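Local coordinates for FAD dependent oxidoreductase domain-containing protein (PDB 3C4N), which is of unknown function, binds ADP in the crystal and is probably an FAD-dependent oxidoreductase, at residues M47-L58 / L384-S395; G226-P237 / P368-G376. All coordinates share one frame; numbering follows the deposited sequence.

In the fold
Interaction 2 joins two parallel strands, 227-230 and 370-374, in the sheet of the nucleotide-binding domain, and interaction 1 is the pair of helices packed against one face of that sheet. The centres of the two contacts lie about 12 Å apart. They meet directly where Met47 CE comes 3.3 Å from Leu373 CD1, and again where Leu55 CD1 lies 3.5 Å from Ile229 CD1. Strand 370-374 runs on through a short connection into helix 379-398, so one piece of chain supplies one partner to each contact. ADP touches both: the N-terminal part of helix 46-58 holds its terminal phosphate, while residues 231-233 pass along its sugar and phosphates.

Interaction 1: residues M47-L58 / L384-S395; sequences MGAACAFYLRQL and LAAAHELAQRVS. With ADP (adenosine-5'-diphosphate), chain C.
Tyr54 lies across helix 384-395 with its ring crossing the side chains of Leu384 and His388 at about a right angle. His388 CB sits over one ring face, 3.9 Å from the centroid, and the imidazole turns its edge to the phenol in a T-shaped pair with planes at 77°. His388 turns its ring away from its own N (chi1 177°), which sets CD2 against the tyrosine. At the far end, Tyr54 OH passes 3.4 Å from Leu384 CD2 and hydrogen-bonds to Gln105 outside the pair. A leucine here would probably leave the imidazole edge without its aromatic face and Gln105 without its hydroxyl partner. Small residues let the backbones close up: Ala387 fits among Met47, Ala50, Cys51 and Tyr54, and Ala391 is a knob between Tyr54 CB and Leu58 CD1, each 3.6 Å from its CB. Leu55 CD2 touches Ala391 O at 3.4 Å. The axes approach to 8.2 Å and cross at -41°. Met47, a selenomethionine, bends its CE toward Ala386 while its amide N donates to ADP O2B at 2.9 Å. A helix N-terminus holding a phosphate after a GxGxxG-like turn is consistent with the Rossmann-type dinucleotide fold of FAD-dependent oxidoreductases.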
# COMPACT_ATOMS: atom_id res chain seq x y z
N MSE A 47 8.36 -5.75 12.59
CA MSE A 47 8.15 -7.18 12.69
C MSE A 47 7.24 -7.78 11.63
O MSE A 47 7.65 -8.65 10.87
CB MSE A 47 7.62 -7.51 14.09
CG MSE A 47 8.65 -7.18 15.23
SE MSE A 47 10.50 -7.90 15.02
CE MSE A 47 10.10 -9.80 14.92
N GLY A 48 5.99 -7.31 11.58
CA GLY A 48 5.04 -7.82 10.59
C GLY A 48 5.49 -7.58 9.15
O GLY A 48 5.37 -8.43 8.27
N ALA A 49 6.01 -6.39 8.90
CA ALA A 49 6.47 -6.06 7.58
C ALA A 49 7.62 -6.98 7.17
O ALA A 49 7.68 -7.42 6.03
CB ALA A 49 6.92 -4.60 7.53
N ALA A 50 8.54 -7.26 8.08
CA ALA A 50 9.67 -8.13 7.74
C ALA A 50 9.21 -9.56 7.50
O ALA A 50 9.65 -10.22 6.56
CB ALA A 50 10.71 -8.11 8.85
N CYS A 51 8.31 -10.03 8.37
CA CYS A 51 7.77 -11.38 8.26
C CYS A 51 7.02 -11.55 6.94
O CYS A 51 7.17 -12.57 6.28
CB CYS A 51 6.85 -11.66 9.45
SG CYS A 51 6.50 -13.41 9.71
N ALA A 52 6.22 -10.55 6.56
CA ALA A 52 5.47 -10.62 5.30
C ALA A 52 6.43 -10.66 4.13
O ALA A 52 6.18 -11.35 3.13
CB ALA A 52 4.52 -9.43 5.17
N PHE A 53 7.54 -9.94 4.24
CA PHE A 53 8.54 -9.93 3.19
C PHE A 53 9.17 -11.33 3.05
O PHE A 53 9.20 -11.89 1.95
CB PHE A 53 9.61 -8.89 3.49
CG PHE A 53 10.79 -8.98 2.58
CD1 PHE A 53 10.67 -8.73 1.23
CD2 PHE A 53 12.04 -9.33 3.09
CE1 PHE A 53 11.78 -8.82 0.37
CE2 PHE A 53 13.15 -9.43 2.25
CZ PHE A 53 13.02 -9.17 0.89
N TYR A 54 9.65 -11.89 4.15
CA TYR A 54 10.29 -13.20 4.11
C TYR A 54 9.33 -14.29 3.64
O TYR A 54 9.74 -15.24 2.97
CB TYR A 54 10.88 -13.58 5.47
CG TYR A 54 12.02 -12.69 5.90
CD1 TYR A 54 13.13 -12.49 5.08
CD2 TYR A 54 11.99 -12.05 7.14
CE1 TYR A 54 14.18 -11.67 5.48
CE2 TYR A 54 13.03 -11.23 7.55
CZ TYR A 54 14.12 -11.04 6.73
OH TYR A 54 15.15 -10.21 7.16
N LEU A 55 8.05 -14.17 4.00
CA LEU A 55 7.08 -15.15 3.56
C LEU A 55 6.84 -15.06 2.06
O LEU A 55 6.59 -16.07 1.41
CB LEU A 55 5.76 -15.00 4.32
CG LEU A 55 5.80 -15.59 5.73
CD1 LEU A 55 4.56 -15.13 6.50
CD2 LEU A 55 5.86 -17.12 5.64
N ARG A 56 6.92 -13.85 1.50
CA ARG A 56 6.71 -13.68 0.06
C ARG A 56 7.83 -14.33 -0.72
O ARG A 56 7.64 -14.76 -1.86
CB ARG A 56 6.61 -12.20 -0.33
CG ARG A 56 5.38 -11.47 0.20
CD ARG A 56 4.10 -12.20 -0.14
NE ARG A 56 3.93 -12.39 -1.58
CZ ARG A 56 3.02 -13.21 -2.11
NH1 ARG A 56 2.22 -13.91 -1.32
NH2 ARG A 56 2.92 -13.33 -3.42
N GLN A 57 9.02 -14.40 -0.13
CA GLN A 57 10.14 -15.01 -0.81
C GLN A 57 10.26 -16.50 -0.52
O GLN A 57 10.73 -17.27 -1.36
CB GLN A 57 11.44 -14.29 -0.47
CG GLN A 57 11.46 -12.87 -0.98
CD GLN A 57 12.82 -12.25 -0.91
OE1 GLN A 57 13.50 -12.34 0.11
NE2 GLN A 57 13.23 -11.60 -2.00
N LEU A 58 9.82 -16.91 0.67
CA LEU A 58 9.87 -18.31 1.07
C LEU A 58 8.69 -19.11 0.50
O LEU A 58 8.85 -20.27 0.10
CB LEU A 58 9.93 -18.43 2.60
CG LEU A 58 11.28 -18.03 3.21
CD1 LEU A 58 11.15 -17.73 4.69
CD2 LEU A 58 12.28 -19.16 2.97
N LEU A 384 14.79 -8.86 12.83
CA LEU A 384 14.65 -9.57 11.56
C LEU A 384 14.72 -11.08 11.74
O LEU A 384 13.86 -11.81 11.25
CB LEU A 384 15.73 -9.12 10.57
CG LEU A 384 15.62 -7.69 10.04
CD1 LEU A 384 16.86 -7.29 9.20
CD2 LEU A 384 14.37 -7.60 9.19
N ALA A 385 15.72 -11.55 12.48
CA ALA A 385 15.92 -12.97 12.72
C ALA A 385 14.67 -13.67 13.19
O ALA A 385 14.33 -14.76 12.70
CB ALA A 385 17.05 -13.18 13.73
N ALA A 386 13.97 -13.07 14.15
CA ALA A 386 12.75 -13.68 14.67
C ALA A 386 11.62 -13.70 13.63
O ALA A 386 10.79 -14.61 13.64
CB ALA A 386 12.30 -12.97 15.95
N ALA A 387 11.60 -12.71 12.74
CA ALA A 387 10.56 -12.67 11.71
C ALA A 387 10.88 -13.69 10.61
O ALA A 387 9.97 -14.28 10.03
CB ALA A 387 10.45 -11.27 11.10
N HIS A 388 12.16 -13.88 10.33
CA HIS A 388 12.57 -14.84 9.32
C HIS A 388 12.40 -16.28 9.78
O HIS A 388 12.03 -17.15 9.00
CB HIS A 388 14.03 -14.61 8.95
CG HIS A 388 14.56 -15.59 7.95
ND1 HIS A 388 15.45 -16.59 8.28
CD2 HIS A 388 14.31 -15.73 6.63
CE1 HIS A 388 15.74 -17.30 7.21
NE2 HIS A 388 15.06 -16.80 6.19
N GLU A 389 12.68 -16.52 11.06
CA GLU A 389 12.55 -17.83 11.69
C GLU A 389 11.08 -18.23 11.61
O GLU A 389 10.75 -19.36 11.23
CB GLU A 389 13.02 -17.73 13.15
CG GLU A 389 13.39 -19.02 13.88
CD GLU A 389 12.18 -19.80 14.43
OE1 GLU A 389 11.23 -19.16 14.93
OE2 GLU A 389 12.20 -21.05 14.38
N LEU A 390 10.19 -17.30 11.93
CA LEU A 390 8.76 -17.59 11.89
C LEU A 390 8.31 -17.85 10.46
O LEU A 390 7.46 -18.72 10.22
CB LEU A 390 7.94 -16.43 12.47
CG LEU A 390 6.42 -16.62 12.33
CD1 LEU A 390 6.00 -17.89 13.05
CD2 LEU A 390 5.69 -15.40 12.88
N ALA A 391 8.87 -17.10 9.52
CA ALA A 391 8.51 -17.27 8.11
C ALA A 391 8.88 -18.68 7.63
O ALA A 391 8.08 -19.34 6.96
CB ALA A 391 9.20 -16.22 7.25
N GLN A 392 10.08 -19.13 7.98
CA GLN A 392 10.55 -20.46 7.60
C GLN A 392 9.59 -21.52 8.10
O GLN A 392 9.11 -22.35 7.33
CB GLN A 392 11.96 -20.72 8.16
CG GLN A 392 13.08 -20.01 7.39
CD GLN A 392 14.47 -20.16 8.03
OE1 GLN A 392 14.70 -19.72 9.17
NE2 GLN A 392 15.41 -20.78 7.30
N ARG A 393 9.28 -21.49 9.40
CA ARG A 393 8.38 -22.48 9.98
C ARG A 393 6.98 -22.46 9.36
O ARG A 393 6.42 -23.51 9.07
CB ARG A 393 8.30 -22.29 11.50
CG ARG A 393 9.62 -22.65 12.20
CD ARG A 393 9.54 -22.70 13.73
NE ARG A 393 9.44 -21.37 14.34
CZ ARG A 393 8.30 -20.83 14.75
NH1 ARG A 393 7.16 -21.51 14.61
NH2 ARG A 393 8.30 -19.61 15.30
N VAL A 394 6.43 -21.27 9.13
CA VAL A 394 5.10 -21.16 8.54
C VAL A 394 5.11 -21.72 7.12
O VAL A 394 4.19 -22.43 6.69
CB VAL A 394 4.63 -19.69 8.50
CG1 VAL A 394 3.33 -19.57 7.72
CG2 VAL A 394 4.44 -19.18 9.92
N SER A 395 6.18 -21.40 6.40
CA SER A 395 6.34 -21.85 5.03
C SER A 395 6.44 -23.39 4.95
O SER A 395 5.85 -24.01 4.08
CB SER A 395 7.57 -21.18 4.43
OG SER A 395 7.82 -21.62 3.11
PB ADP C . 6.52 -3.97 16.13
O1B ADP C . 6.52 -5.20 16.91
O2B ADP C . 7.16 -4.20 14.69
O3B ADP C . 7.34 -2.81 16.90
PA ADP C . 4.80 -1.96 15.91
O1A ADP C . 4.26 -1.56 17.22
O2A ADP C . 6.17 -1.14 15.63
O3A ADP C . 5.04 -3.54 15.85
O5' ADP C . 3.75 -1.81 14.71
C5' ADP C . 3.04 -3.01 14.62
C4' ADP C . 1.74 -2.80 13.89
O4' ADP C . 0.48 -3.47 14.13
C3' ADP C . 1.58 -1.36 14.28
O3' ADP C . 2.34 -0.53 13.41
C2' ADP C . 0.07 -1.11 14.20
O2' ADP C . -0.21 -0.03 13.30
C1' ADP C . -0.51 -2.48 13.75
N9 ADP C . -1.66 -2.92 14.48
C8 ADP C . -1.77 -2.91 15.88
N7 ADP C . -2.97 -3.35 16.22
C5 ADP C . -3.65 -3.71 15.09
C6 ADP C . -4.89 -4.34 14.82
N6 ADP C . -5.59 -5.02 15.83
N1 ADP C . -5.26 -4.51 13.53
C2 ADP C . -4.48 -4.14 12.52
N3 ADP C . -3.32 -3.62 12.70
C4 ADP C . -2.80 -3.44 13.98

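Interaction 2: residues G226-P237 / P368-G376. With ADP (adenosine-5'-diphosphate), chain C.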
# COMPACT_ATOMS: atom_id res chain seq x y z
N GLY A 226 -5.73 -19.62 6.61
CA GLY A 226 -5.16 -20.86 7.11
C GLY A 226 -4.12 -20.59 8.18
O GLY A 226 -3.92 -21.40 9.09
N VAL A 227 -3.45 -19.45 8.06
CA VAL A 227 -2.43 -19.07 9.02
C VAL A 227 -2.55 -17.58 9.32
O VAL A 227 -2.67 -16.77 8.41
CB VAL A 227 -1.00 -19.35 8.50
CG1 VAL A 227 0.01 -19.07 9.60
CG2 VAL A 227 -0.87 -20.80 8.03
N ILE A 228 -2.51 -17.25 10.61
CA ILE A 228 -2.61 -15.87 11.08
C ILE A 228 -1.43 -15.49 11.97
O ILE A 228 -1.23 -16.05 13.05
CB ILE A 228 -3.90 -15.65 11.91
CG1 ILE A 228 -5.13 -15.89 11.02
CG2 ILE A 228 -3.89 -14.26 12.53
CD1 ILE A 228 -6.45 -15.83 11.77
N ILE A 229 -0.65 -14.52 11.50
CA ILE A 229 0.51 -14.02 12.24
C ILE A 229 0.14 -12.70 12.91
O ILE A 229 -0.17 -11.72 12.24
CB ILE A 229 1.71 -13.81 11.30
CG1 ILE A 229 2.10 -15.15 10.67
CG2 ILE A 229 2.88 -13.20 12.06
CD1 ILE A 229 3.24 -15.05 9.70
N VAL A 230 0.17 -12.71 14.24
CA VAL A 230 -0.15 -11.55 15.06
C VAL A 230 1.10 -10.73 15.35
O VAL A 230 1.82 -10.98 16.32
CB VAL A 230 -0.79 -11.98 16.40
CG1 VAL A 230 -0.99 -10.79 17.30
CG2 VAL A 230 -2.10 -12.67 16.15
N ALA A 231 1.33 -9.73 14.50
CA ALA A 231 2.48 -8.82 14.62
C ALA A 231 1.99 -7.43 14.99
O ALA A 231 2.44 -6.45 14.41
CB ALA A 231 3.23 -8.77 13.30
N ALA A 232 1.07 -7.35 15.95
CA ALA A 232 0.52 -6.07 16.35
C ALA A 232 1.38 -5.37 17.38
O ALA A 232 0.97 -4.38 17.97
CB ALA A 232 -0.89 -6.27 16.90
N GLY A 233 2.60 -5.87 17.56
CA GLY A 233 3.49 -5.27 18.54
C GLY A 233 2.91 -5.44 19.94
O GLY A 233 2.32 -6.47 20.26
N ALA A 234 3.07 -4.40 20.76
CA ALA A 234 2.59 -4.39 22.13
C ALA A 234 1.10 -4.72 22.23
O ALA A 234 0.64 -5.21 23.26
CB ALA A 234 2.86 -3.05 22.76
N ALA A 235 0.35 -4.46 21.17
CA ALA A 235 -1.08 -4.75 21.19
C ALA A 235 -1.37 -6.20 20.81
O ALA A 235 -2.53 -6.63 20.79
CB ALA A 235 -1.82 -3.79 20.23
N GLY A 236 -0.32 -6.97 20.54
CA GLY A 236 -0.50 -8.37 20.16
C GLY A 236 -1.10 -9.24 21.25
O GLY A 236 -2.03 -9.99 20.97
N PRO A 237 -0.59 -9.17 22.49
CA PRO A 237 -1.14 -9.99 23.58
C PRO A 237 -2.64 -9.78 23.82
O PRO A 237 -3.39 -10.75 23.93
CB PRO A 237 -0.29 -9.55 24.77
CG PRO A 237 1.06 -9.34 24.13
CD PRO A 237 0.68 -8.56 22.88
N PRO A 368 -3.31 -23.85 16.70
CA PRO A 368 -3.09 -24.27 15.32
C PRO A 368 -3.20 -23.11 14.32
O PRO A 368 -4.24 -22.47 14.23
CB PRO A 368 -4.16 -25.34 15.12
CG PRO A 368 -4.18 -26.01 16.48
CD PRO A 368 -4.19 -24.80 17.40
N GLY A 369 -2.11 -22.86 13.60
CA GLY A 369 -2.09 -21.80 12.60
C GLY A 369 -2.06 -20.38 13.13
O GLY A 369 -2.06 -19.43 12.35
N LEU A 370 -2.02 -20.23 14.45
CA LEU A 370 -1.98 -18.91 15.09
C LEU A 370 -0.63 -18.61 15.74
O LEU A 370 -0.24 -19.28 16.70
CB LEU A 370 -3.09 -18.80 16.14
CG LEU A 370 -3.25 -17.41 16.74
CD1 LEU A 370 -3.75 -16.46 15.65
CD2 LEU A 370 -4.24 -17.45 17.89
N HIS A 371 0.06 -17.59 15.23
CA HIS A 371 1.36 -17.20 15.77
C HIS A 371 1.40 -15.79 16.32
O HIS A 371 0.81 -14.87 15.75
CB HIS A 371 2.45 -17.30 14.70
CG HIS A 371 2.60 -18.67 14.13
ND1 HIS A 371 1.86 -19.11 13.05
CD2 HIS A 371 3.35 -19.72 14.53
CE1 HIS A 371 2.16 -20.37 12.81
NE2 HIS A 371 3.05 -20.77 13.69
N LEU A 372 2.08 -15.62 17.45
CA LEU A 372 2.23 -14.32 18.07
C LEU A 372 3.70 -13.88 17.94
O LEU A 372 4.58 -14.48 18.55
CB LEU A 372 1.81 -14.37 19.54
CG LEU A 372 2.12 -13.13 20.39
CD1 LEU A 372 1.38 -11.91 19.86
CD2 LEU A 372 1.70 -13.41 21.83
N LEU A 373 3.93 -12.85 17.13
CA LEU A 373 5.26 -12.31 16.86
C LEU A 373 5.53 -11.12 17.76
O LEU A 373 4.78 -10.15 17.76
CB LEU A 373 5.36 -11.86 15.40
CG LEU A 373 6.66 -11.27 14.84
CD1 LEU A 373 7.82 -12.20 15.17
CD2 LEU A 373 6.54 -11.10 13.32
N LEU A 374 6.61 -11.20 18.53
CA LEU A 374 6.98 -10.12 19.42
C LEU A 374 8.37 -9.62 19.08
O LEU A 374 9.28 -10.41 18.80
CB LEU A 374 6.93 -10.60 20.87
CG LEU A 374 5.69 -10.29 21.73
CD1 LEU A 374 4.45 -10.30 20.89
CD2 LEU A 374 5.60 -11.29 22.88
N GLY A 375 8.52 -8.30 19.08
CA GLY A 375 9.78 -7.64 18.82
C GLY A 375 10.38 -7.29 20.16
O GLY A 375 11.08 -8.11 20.75
N GLY A 376 10.11 -6.08 20.68
CA GLY A 376 10.64 -5.71 21.98
C GLY A 376 11.89 -4.85 22.02
O GLY A 376 12.48 -4.55 20.97
PB ADP C . 6.52 -3.97 16.13
O1B ADP C . 6.52 -5.20 16.91
O2B ADP C . 7.16 -4.20 14.69
O3B ADP C . 7.34 -2.81 16.90
PA ADP C . 4.80 -1.96 15.91
O1A ADP C . 4.26 -1.56 17.22
O2A ADP C . 6.17 -1.14 15.63
O3A ADP C . 5.04 -3.54 15.85
O5' ADP C . 3.75 -1.81 14.71
C5' ADP C . 3.04 -3.01 14.62
C4' ADP C . 1.74 -2.80 13.89
O4' ADP C . 0.48 -3.47 14.13
C3' ADP C . 1.58 -1.36 14.28
O3' ADP C . 2.34 -0.53 13.41
C2' ADP C . 0.07 -1.11 14.20
O2' ADP C . -0.21 -0.03 13.30
C1' ADP C . -0.51 -2.48 13.75
N9 ADP C . -1.66 -2.92 14.48
C8 ADP C . -1.77 -2.91 15.88
N7 ADP C . -2.97 -3.35 16.22
C5 ADP C . -3.65 -3.71 15.09
C6 ADP C . -4.89 -4.34 14.82
N6 ADP C . -5.59 -5.02 15.83
N1 ADP C . -5.26 -4.51 13.53
C2 ADP C . -4.48 -4.14 12.52
N3 ADP C . -3.32 -3.62 12.70
C4 ADP C . -2.80 -3.44 13.98
O HOH W 1 4.84 -7.62 16.37
O HOH W 2 2.21 -8.63 18.54
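Ile228 and Val230 hold the tight part of this contact, each using both its N-H and its C=O on residues 369-373. Ile228 N donates to Gly369 O at 2.8 Å, a close approach that Gly369 allows by its positive phi and lack of a side chain. Ile228 O accepts from His371 N; Val230 N then donates to His371 O at 2.7 Å, in the alternating pattern of parallel strands. The last bond is bent: Leu373 N reaches Val230 O from 39° above the carbonyl plane. On one face Leu370 CD1 lies 3.8 Å from Ile228 CG2, and Leu372, its CG pointing opposite the backbone N (chi1 171°), swings CD1 to 3.7 Å from Val230 CG1. Ile229 and His371 occupy the other face; the imidazole meets Val227 CG1 at its edge, and ND1 is buried with no partner in the model. The contact loosens at Gly226, where the chain turns a corner and is exposed. Beyond Ala231 the backbones part and water fills in: one water accepts from Gly233 N and donates to Leu373 O and, at 3.0 Å, to ADP O1B. Strand 227-230 is flanked by strand 36-42, and strand 370-374 by antiparallel strand 362-367, while helices 46-58 and 379-398 cover the face bearing Ile229 and His371.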